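Local coordinates for protein galactan 1,3-beta-galactosidase (Phanerochaete chrysosporium, PDB 7BYS) that probably removes galactose units from beta-1,3-linked galactan chains as a family 43 exo-galactanase that also carries a calcium-binding carbohydrate-binding module, at residues S29-G35 with V48-S54; H20-I24 with A244-P248. One frame throughout, in Å; residues are numbered along the deposited sequence.

Contact 1 of 2, residues S29-G35 with V48-S54; sequences STFYWFG and VSCYTSS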
ATOM      1  N   SER A  29     -14.798  -5.118  17.877  1.00 16.86           N
ATOM      2  CA  SER A  29     -13.664  -5.956  17.522  1.00 20.56           C
ATOM      3  C   SER A  29     -13.596  -6.259  16.028  1.00 20.45           C
ATOM      4  O   SER A  29     -12.744  -7.046  15.608  1.00 20.90           O
ATOM      5  CB  SER A  29     -13.694  -7.256  18.329  1.00 21.07           C
ATOM      6  OG  SER A  29     -14.901  -7.952  18.082  1.00 23.59           O
ATOM      7  N   THR A  30     -14.474  -5.665  15.220  1.00 16.07           N
ATOM      8  CA  THR A  30     -14.509  -5.921  13.785  1.00 14.39           C
ATOM      9  C   THR A  30     -13.846  -4.774  13.034  1.00 13.72           C
ATOM     10  O   THR A  30     -14.087  -3.601  13.325  1.00 14.74           O
ATOM     11  CB  THR A  30     -15.949  -6.088  13.286  1.00 15.48           C
ATOM     12  OG1 THR A  30     -16.575  -7.165  13.992  1.00 20.55           O
ATOM     13  CG2 THR A  30     -15.973  -6.414  11.795  1.00 15.51           C
ATOM     14  N   PHE A  31     -13.005  -5.122  12.069  1.00 11.56           N
ATOM     15  CA  PHE A  31     -12.348  -4.143  11.220  1.00 10.34           C
ATOM     16  C   PHE A  31     -13.014  -4.124   9.851  1.00 11.38           C
ATOM     17  O   PHE A  31     -13.408  -5.174   9.325  1.00 11.68           O
ATOM     18  CB  PHE A  31     -10.851  -4.443  11.088  1.00 12.45           C
ATOM     19  CG  PHE A  31     -10.078  -4.172  12.352  1.00 12.64           C
ATOM     20  CD1 PHE A  31     -10.001  -5.132  13.343  1.00 14.72           C
ATOM     21  CD2 PHE A  31      -9.478  -2.938  12.567  1.00 12.96           C
ATOM     22  CE1 PHE A  31      -9.305  -4.883  14.517  1.00 14.23           C
ATOM     23  CE2 PHE A  31      -8.775  -2.681  13.740  1.00 16.42           C
ATOM     24  CZ  PHE A  31      -8.700  -3.645  14.713  1.00 16.23           C
ATOM     25  N   TYR A  32     -13.132  -2.923   9.287  1.00 11.36           N
ATOM     26  CA  TYR A  32     -13.752  -2.667   7.994  1.00 10.07           C
ATOM     27  C   TYR A  32     -12.717  -2.008   7.100  1.00  9.71           C
ATOM     28  O   TYR A  32     -12.126  -0.991   7.475  1.00 11.10           O
ATOM     29  CB  TYR A  32     -14.993  -1.766   8.141  1.00  9.90           C
ATOM     30  CG  TYR A  32     -16.089  -2.432   8.925  1.00 12.20           C
ATOM     31  CD1 TYR A  32     -16.038  -2.495  10.318  1.00 12.42           C
ATOM     32  CD2 TYR A  32     -17.159  -3.027   8.275  1.00 14.25           C
ATOM     33  CE1 TYR A  32     -17.038  -3.142  11.041  1.00 14.54           C
ATOM     34  CE2 TYR A  32     -18.159  -3.670   8.996  1.00 14.30           C
ATOM     35  CZ  TYR A  32     -18.084  -3.725  10.367  1.00 15.81           C
ATOM     36  OH  TYR A  32     -19.080  -4.365  11.077  1.00 19.42           O
ATOM     37  N   TRP A  33     -12.483  -2.602   5.940  1.00  9.07           N
ATOM     38  CA  TRP A  33     -11.571  -2.069   4.938  1.00  7.79           C
ATOM     39  C   TRP A  33     -12.419  -1.577   3.774  1.00  8.68           C
ATOM     40  O   TRP A  33     -13.082  -2.374   3.105  1.00  9.67           O
ATOM     41  CB  TRP A  33     -10.595  -3.176   4.534  1.00  8.30           C
ATOM     42  CG  TRP A  33      -9.567  -2.801   3.500  1.00  9.22           C
ATOM     43  CD1 TRP A  33      -9.411  -1.597   2.867  1.00  8.41           C
ATOM     44  CD2 TRP A  33      -8.544  -3.666   2.977  1.00  8.77           C
ATOM     45  NE1 TRP A  33      -8.354  -1.668   1.982  1.00  8.44           N
ATOM     46  CE2 TRP A  33      -7.812  -2.928   2.025  1.00  8.49           C
ATOM     47  CE3 TRP A  33      -8.193  -5.006   3.209  1.00  9.65           C
ATOM     48  CZ2 TRP A  33      -6.732  -3.475   1.323  1.00  9.21           C
ATOM     49  CZ3 TRP A  33      -7.130  -5.548   2.511  1.00  9.50           C
ATOM     50  CH2 TRP A  33      -6.411  -4.791   1.574  1.00  9.87           C
ATOM     51  N   PHE A  34     -12.435  -0.260   3.575  1.00  8.34           N
ATOM     52  CA  PHE A  34     -13.082   0.374   2.440  1.00  8.22           C
ATOM     53  C   PHE A  34     -12.027   0.746   1.416  1.00  8.55           C
ATOM     54  O   PHE A  34     -10.916   1.135   1.772  1.00  8.97           O
ATOM     55  CB  PHE A  34     -13.782   1.664   2.869  1.00  9.30           C
ATOM     56  CG  PHE A  34     -14.816   1.467   3.927  1.00  8.67           C
ATOM     57  CD1 PHE A  34     -14.481   1.532   5.267  1.00 10.27           C
ATOM     58  CD2 PHE A  34     -16.128   1.220   3.580  1.00  9.89           C
ATOM     59  CE1 PHE A  34     -15.442   1.343   6.255  1.00 10.90           C
ATOM     60  CE2 PHE A  34     -17.090   1.025   4.566  1.00 11.88           C
ATOM     61  CZ  PHE A  34     -16.748   1.083   5.897  1.00  9.24           C
ATOM     62  N   GLY A  35     -12.378   0.658   0.142  1.00  8.00           N
ATOM     63  CA  GLY A  35     -11.401   1.062  -0.848  1.00  8.84           C
ATOM     64  C   GLY A  35     -12.026   1.188  -2.213  1.00  8.97           C
ATOM     65  O   GLY A  35     -13.224   0.961  -2.402  1.00  9.97           O
ATOM     66  N   VAL A  48     -17.093   1.786  -4.050  1.00  9.33           N
ATOM     67  CA  VAL A  48     -16.336   1.701  -2.804  1.00  7.71           C
ATOM     68  C   VAL A  48     -16.698   0.351  -2.198  1.00 10.57           C
ATOM     69  O   VAL A  48     -17.859   0.116  -1.851  1.00  9.55           O
ATOM     70  CB  VAL A  48     -16.661   2.852  -1.841  1.00  9.33           C
ATOM     71  CG1 VAL A  48     -15.933   2.640  -0.502  1.00 10.22           C
ATOM     72  CG2 VAL A  48     -16.260   4.196  -2.441  1.00 10.96           C
ATOM     73  N   SER A  49     -15.716  -0.541  -2.099  1.00  9.39           N
ATOM     74  CA  SER A  49     -15.897  -1.859  -1.527  1.00  9.28           C
ATOM     75  C   SER A  49     -15.903  -1.806  -0.004  1.00 11.08           C
ATOM     76  O   SER A  49     -15.523  -0.804   0.618  1.00 10.97           O
ATOM     77  CB  SER A  49     -14.773  -2.777  -1.992  1.00 10.78           C
ATOM     78  OG  SER A  49     -13.520  -2.192  -1.650  1.00 11.73           O
ATOM     79  N   CYS A  50     -16.348  -2.908   0.598  1.00 10.42           N
ATOM     80  CA  CYS A  50     -16.389  -3.040   2.045  1.00 10.65           C
ATOM     81  C   CYS A  50     -16.060  -4.478   2.399  1.00 11.55           C
ATOM     82  O   CYS A  50     -16.826  -5.386   2.054  1.00 13.50           O
ATOM     83  CB  CYS A  50     -17.785  -2.685   2.577  1.00 11.77           C
ATOM     84  SG  CYS A  50     -17.802  -2.351   4.390  1.00 14.23           S
ATOM     85  N   TYR A  51     -14.944  -4.675   3.097  1.00 10.73           N
ATOM     86  CA  TYR A  51     -14.512  -5.985   3.565  1.00 12.04           C
ATOM     87  C   TYR A  51     -14.407  -5.957   5.080  1.00 11.58           C
ATOM     88  O   TYR A  51     -14.000  -4.950   5.659  1.00 11.17           O
ATOM     89  CB  TYR A  51     -13.128  -6.346   3.011  1.00 10.83           C
ATOM     90  CG  TYR A  51     -13.033  -6.462   1.512  1.00 10.80           C
ATOM     91  CD1 TYR A  51     -12.931  -5.336   0.721  1.00  9.83           C
ATOM     92  CD2 TYR A  51     -13.017  -7.712   0.895  1.00  9.40           C
ATOM     93  CE1 TYR A  51     -12.840  -5.435  -0.652  1.00  9.06           C
ATOM     94  CE2 TYR A  51     -12.920  -7.827  -0.486  1.00  9.20           C
ATOM     95  CZ  TYR A  51     -12.832  -6.688  -1.256  1.00 10.01           C
ATOM     96  OH  TYR A  51     -12.729  -6.744  -2.631  1.00 10.81           O
ATOM     97  N   THR A  52     -14.741  -7.072   5.719  1.00 11.97           N
ATOM     98  CA  THR A  52     -14.680  -7.157   7.169  1.00 11.49           C
ATOM     99  C   THR A  52     -13.697  -8.234   7.618  1.00 12.10           C
ATOM    100  O   THR A  52     -13.461  -9.223   6.916  1.00 11.22           O
ATOM    101  CB  THR A  52     -16.059  -7.433   7.771  1.00 11.80           C
ATOM    102  OG1 THR A  52     -16.482  -8.740   7.378  1.00 15.26           O
ATOM    103  CG2 THR A  52     -17.080  -6.408   7.300  1.00 15.80           C
ATOM    104  N   SER A  53     -13.118  -8.037   8.804  1.00 11.94           N
ATOM    105  CA  SER A  53     -12.215  -9.027   9.374  1.00 12.36           C
ATOM    106  C   SER A  53     -12.102  -8.783  10.869  1.00 13.91           C
ATOM    107  O   SER A  53     -12.284  -7.661  11.340  1.00 13.75           O
ATOM    108  CB  SER A  53     -10.826  -8.887   8.740  0.60 13.50           C
ATOM    109  OG  SER A  53      -9.864  -9.722   9.354  0.60 11.40           O
ATOM    110  N   SER A  54     -11.786  -9.843  11.606  1.00 13.82           N
ATOM    111  CA  SER A  54     -11.425  -9.711  13.009  1.00 16.14           C
ATOM    112  C   SER A  54      -9.926  -9.783  13.251  1.00 15.92           C
ATOM    113  O   SER A  54      -9.481  -9.491  14.370  1.00 19.00           O
ATOM    114  CB  SER A  54     -12.122 -10.792  13.831  1.00 19.09           C
ATOM    115  OG  SER A  54     -11.591 -12.064  13.504  0.63 19.12           O
TER
HETATM  116  O   HOH W   1     -10.697  -8.218  16.498  1.00 19.14           O
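Cys-50 brings its sulfur against two aromatic rings of the facing strand, Tyr-32 and Phe-34. The approaches differ: SG comes obliquely to the Phe-34 ring, reaching CE2 at 3.5 Å, but meets Tyr-32 at its edge, 4.0 Å from CD2. With SG anti to the backbone N (chi1 -163°), the sulfur is carried out beside these rings, where it is bonded to Cys-119 SG in a disulfide. Further along the same face, Thr-52 lies alongside Tyr-32, both side chains pointing the same way, and its CG2 presses on Tyr-32 CE2 at 3.4 Å. The methyl can do this because it sits anti to the carbonyl carbon, while OG1 takes the place between the backbone N and the carbonyl carbon (chi1 66°).

The other face carries Phe-31, Trp-33, Tyr-51 and Ser-53. Trp-33 and Tyr-51 are directly paired but meet only near their roots, CB to CB at 4.3 Å. The indole then leads away from the facing strand to pack edge-to-face against Trp-59 and Tyr-270, whereas Tyr-51 OH bonds to the backbone N of Gln-18.

Between the two faces runs an antiparallel ladder. Phe-31 N to Ser-53 O is 2.7 Å and the donor lies nearly along the C=O axis; Trp-33 N to Tyr-51 O, at 2.8 Å, is just as straight at the hydrogen (169°) and lies in the carbonyl plane. At the far end Ser-49 N reaches Gly-35 O at 2.9 Å, and at the other a water donates to both Ser-29 O and Ser-54 O.

Two neighbouring antiparallel strands joined by a long connection make a beta hairpin, here the middle pair of a four-stranded sheet, which is a blade of the five-bladed propeller known from glycoside hydrolase family 43.

Contact 2 of 2, residues H20-I24 with A244-P248; sequences HGAGI and AFDLP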
ATOM      1  N   HIS A  20      -8.335  -0.421  -3.101  1.00  8.48           N
ATOM      2  CA  HIS A  20      -7.191   0.474  -3.223  1.00  7.93           C
ATOM      3  C   HIS A  20      -7.494   1.819  -2.569  1.00  8.89           C
ATOM      4  O   HIS A  20      -8.651   2.213  -2.428  1.00  9.09           O
ATOM      5  CB  HIS A  20      -6.849   0.611  -4.705  1.00  9.39           C
ATOM      6  CG  HIS A  20      -6.852  -0.705  -5.429  1.00  9.96           C
ATOM      7  ND1 HIS A  20      -5.747  -1.528  -5.472  1.00 11.56           N
ATOM      8  CD2 HIS A  20      -7.835  -1.357  -6.096  1.00  9.68           C
ATOM      9  CE1 HIS A  20      -6.041  -2.625  -6.149  1.00  8.59           C
ATOM     10  NE2 HIS A  20      -7.300  -2.545  -6.549  1.00 10.09           N
ATOM     11  N   GLY A  21      -6.446   2.518  -2.150  1.00  7.00           N
ATOM     12  CA  GLY A  21      -6.674   3.767  -1.434  1.00  8.03           C
ATOM     13  C   GLY A  21      -7.339   3.550  -0.086  1.00  8.49           C
ATOM     14  O   GLY A  21      -8.254   4.310   0.283  1.00  9.80           O
ATOM     15  N   ALA A  22      -6.865   2.555   0.672  1.00  6.80           N
ATOM     16  CA  ALA A  22      -7.543   2.008   1.851  1.00  8.03           C
ATOM     17  C   ALA A  22      -8.008   3.072   2.834  1.00  8.77           C
ATOM     18  O   ALA A  22      -7.282   4.019   3.148  1.00  9.08           O
ATOM     19  CB  ALA A  22      -6.563   1.106   2.603  1.00  9.77           C
ATOM     20  N   GLY A  23      -9.200   2.853   3.376  1.00  8.00           N
ATOM     21  CA  GLY A  23      -9.629   3.464   4.618  1.00  8.61           C
ATOM     22  C   GLY A  23     -10.071   2.372   5.574  1.00  9.38           C
ATOM     23  O   GLY A  23     -10.847   1.482   5.193  1.00 10.13           O
ATOM     24  N   ILE A  24      -9.570   2.389   6.809  1.00  9.04           N
ATOM     25  CA  ILE A  24      -9.903   1.376   7.808  1.00  7.98           C
ATOM     26  C   ILE A  24     -10.809   1.995   8.863  1.00  7.36           C
ATOM     27  O   ILE A  24     -10.628   3.155   9.252  1.00  9.64           O
ATOM     28  CB  ILE A  24      -8.644   0.771   8.462  1.00  8.13           C
ATOM     29  CG1 ILE A  24      -7.662   0.289   7.395  1.00  9.11           C
ATOM     30  CG2 ILE A  24      -9.038  -0.377   9.392  1.00 10.47           C
ATOM     31  CD1 ILE A  24      -8.154  -0.897   6.559  1.00 10.30           C
ATOM     32  N   ALA A 244      -1.482   4.960   2.094  1.00  7.65           N
ATOM     33  CA  ALA A 244      -2.941   4.917   1.982  1.00  7.65           C
ATOM     34  C   ALA A 244      -3.598   5.068   3.353  1.00  8.48           C
ATOM     35  O   ALA A 244      -4.530   5.868   3.518  1.00  7.59           O
ATOM     36  CB  ALA A 244      -3.426   3.623   1.330  1.00  8.44           C
ATOM     37  N   PHE A 245      -3.112   4.333   4.354  1.00  7.33           N
ATOM     38  CA  PHE A 245      -3.715   4.381   5.681  1.00  7.02           C
ATOM     39  C   PHE A 245      -2.680   3.946   6.701  1.00  8.08           C
ATOM     40  O   PHE A 245      -1.887   3.034   6.439  1.00  8.10           O
ATOM     41  CB  PHE A 245      -4.963   3.486   5.794  1.00  7.97           C
ATOM     42  CG  PHE A 245      -5.881   3.897   6.916  1.00  7.55           C
ATOM     43  CD1 PHE A 245      -6.833   4.899   6.731  1.00  8.04           C
ATOM     44  CD2 PHE A 245      -5.757   3.315   8.173  1.00  6.92           C
ATOM     45  CE1 PHE A 245      -7.658   5.301   7.776  1.00  7.56           C
ATOM     46  CE2 PHE A 245      -6.577   3.716   9.221  1.00  9.82           C
ATOM     47  CZ  PHE A 245      -7.524   4.702   9.020  1.00  8.69           C
ATOM     48  N   ASP A 246      -2.706   4.578   7.869  1.00  7.30           N
ATOM     49  CA  ASP A 246      -1.722   4.313   8.916  1.00  7.31           C
ATOM     50  C   ASP A 246      -2.501   3.915  10.161  1.00  9.59           C
ATOM     51  O   ASP A 246      -3.123   4.763  10.810  1.00  9.91           O
ATOM     52  CB  ASP A 246      -0.858   5.548   9.099  1.00  8.65           C
ATOM     53  CG  ASP A 246      -0.339   6.044   7.783  1.00  8.00           C
ATOM     54  OD1 ASP A 246       0.395   5.255   7.126  1.00  7.66           O
ATOM     55  OD2 ASP A 246      -0.720   7.160   7.371  1.00  8.63           O
ATOM     56  N   LEU A 247      -2.510   2.609  10.458  1.00  8.07           N
ATOM     57  CA  LEU A 247      -3.383   2.057  11.492  1.00  8.83           C
ATOM     58  C   LEU A 247      -2.614   1.913  12.794  1.00  8.49           C
ATOM     59  O   LEU A 247      -1.513   1.355  12.790  1.00 10.49           O
ATOM     60  CB  LEU A 247      -3.879   0.683  11.049  1.00  8.77           C
ATOM     61  CG  LEU A 247      -4.950   0.098  11.967  1.00  7.62           C
ATOM     62  CD1 LEU A 247      -6.280   0.790  11.759  1.00 10.56           C
ATOM     63  CD2 LEU A 247      -5.093  -1.407  11.721  1.00 11.88           C
ATOM     64  N   PRO A 248      -3.130   2.372  13.933  1.00  9.16           N
ATOM     65  CA  PRO A 248      -2.420   2.123  15.195  1.00  9.95           C
ATOM     66  C   PRO A 248      -2.355   0.634  15.507  1.00 10.25           C
ATOM     67  O   PRO A 248      -3.257  -0.132  15.173  1.00 12.42           O
ATOM     68  CB  PRO A 248      -3.253   2.880  16.241  1.00 12.72           C
ATOM     69  CG  PRO A 248      -4.528   3.207  15.594  1.00 12.56           C
ATOM     70  CD  PRO A 248      -4.349   3.178  14.106  1.00 10.43           C
TER
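Phe-245 lays one face of its ring over the backbone at Ile-24. Ile-24 N sits above the middle of the ring, 3.6 Å from its plane, and Gly-23 C lies over the same face nearer the rim. The Ile-24 side chain continues the cover: CB stands above the ring, 4.1 Å from the centroid of Phe-245 and 27° off the ring normal, a CH-pi contact. Beside it CG1 comes to 3.7 Å from Phe-245 CD2. The ring reaches this position because CG is swung anti to the backbone N of Phe-245 (chi1 -158°), which sends it across to the other strand.

Ile-24 has a second neighbour. Its CG2 branch meets Leu-247 CD1 at 3.8 Å, the two side chains crossing at about a right angle, so Phe-245 and Leu-247 both bear on the same isoleucine. With an alanine in place of Phe-245, Ile-24 would probably lose its aromatic cover and a gap would open over the backbone of Gly-23.

Ala-22 closes the other end. Its methyl is 4.2 Å from Ala-244 CB and 4.3 Å from Phe-245 CB. The carbonyl oxygens of Ala-22 and Ala-244 come within 3.3 Å as two acceptors, and the first of them is satisfied by Lys-84 NZ.

The two strands run in roughly the same direction, 29° apart, but are not paired with each other; the Phe-245 ring and apolar side chains fill the join, and each strand is bonded into a sheet of its own. Strand 22-27 pairs with strand 30-36, whose Trp-33 touches both Ala-22 and Ile-24. Strand 242-249 pairs with strand 252-259, where Ala-244 and Phe-245 both face Met-256 in a classic beta bulge, and Met-256 in turn packs on Ile-24.

In the fold
From the N terminus the chain first passes residues 20-24, one half of contact 2, close to the galactose-binding Arg-82. Strand 22-27 turns into strand 30-36, and after an eleven-residue connection strand 48-53 returns to close contact 1. The chain then travels through three further sheets before 244-248 comes back to 20-24, so contact 1 is nested inside the much longer loop that contact 2 closes. Contact 1 is internal to the first blade of the propeller; contact 2 joins that blade to the last, bringing the circle shut. Strand 30-36 links them directly: Phe-34 N probably bonds to Gly-23 O, and Tyr-32 O packs on Ile-24 CG2.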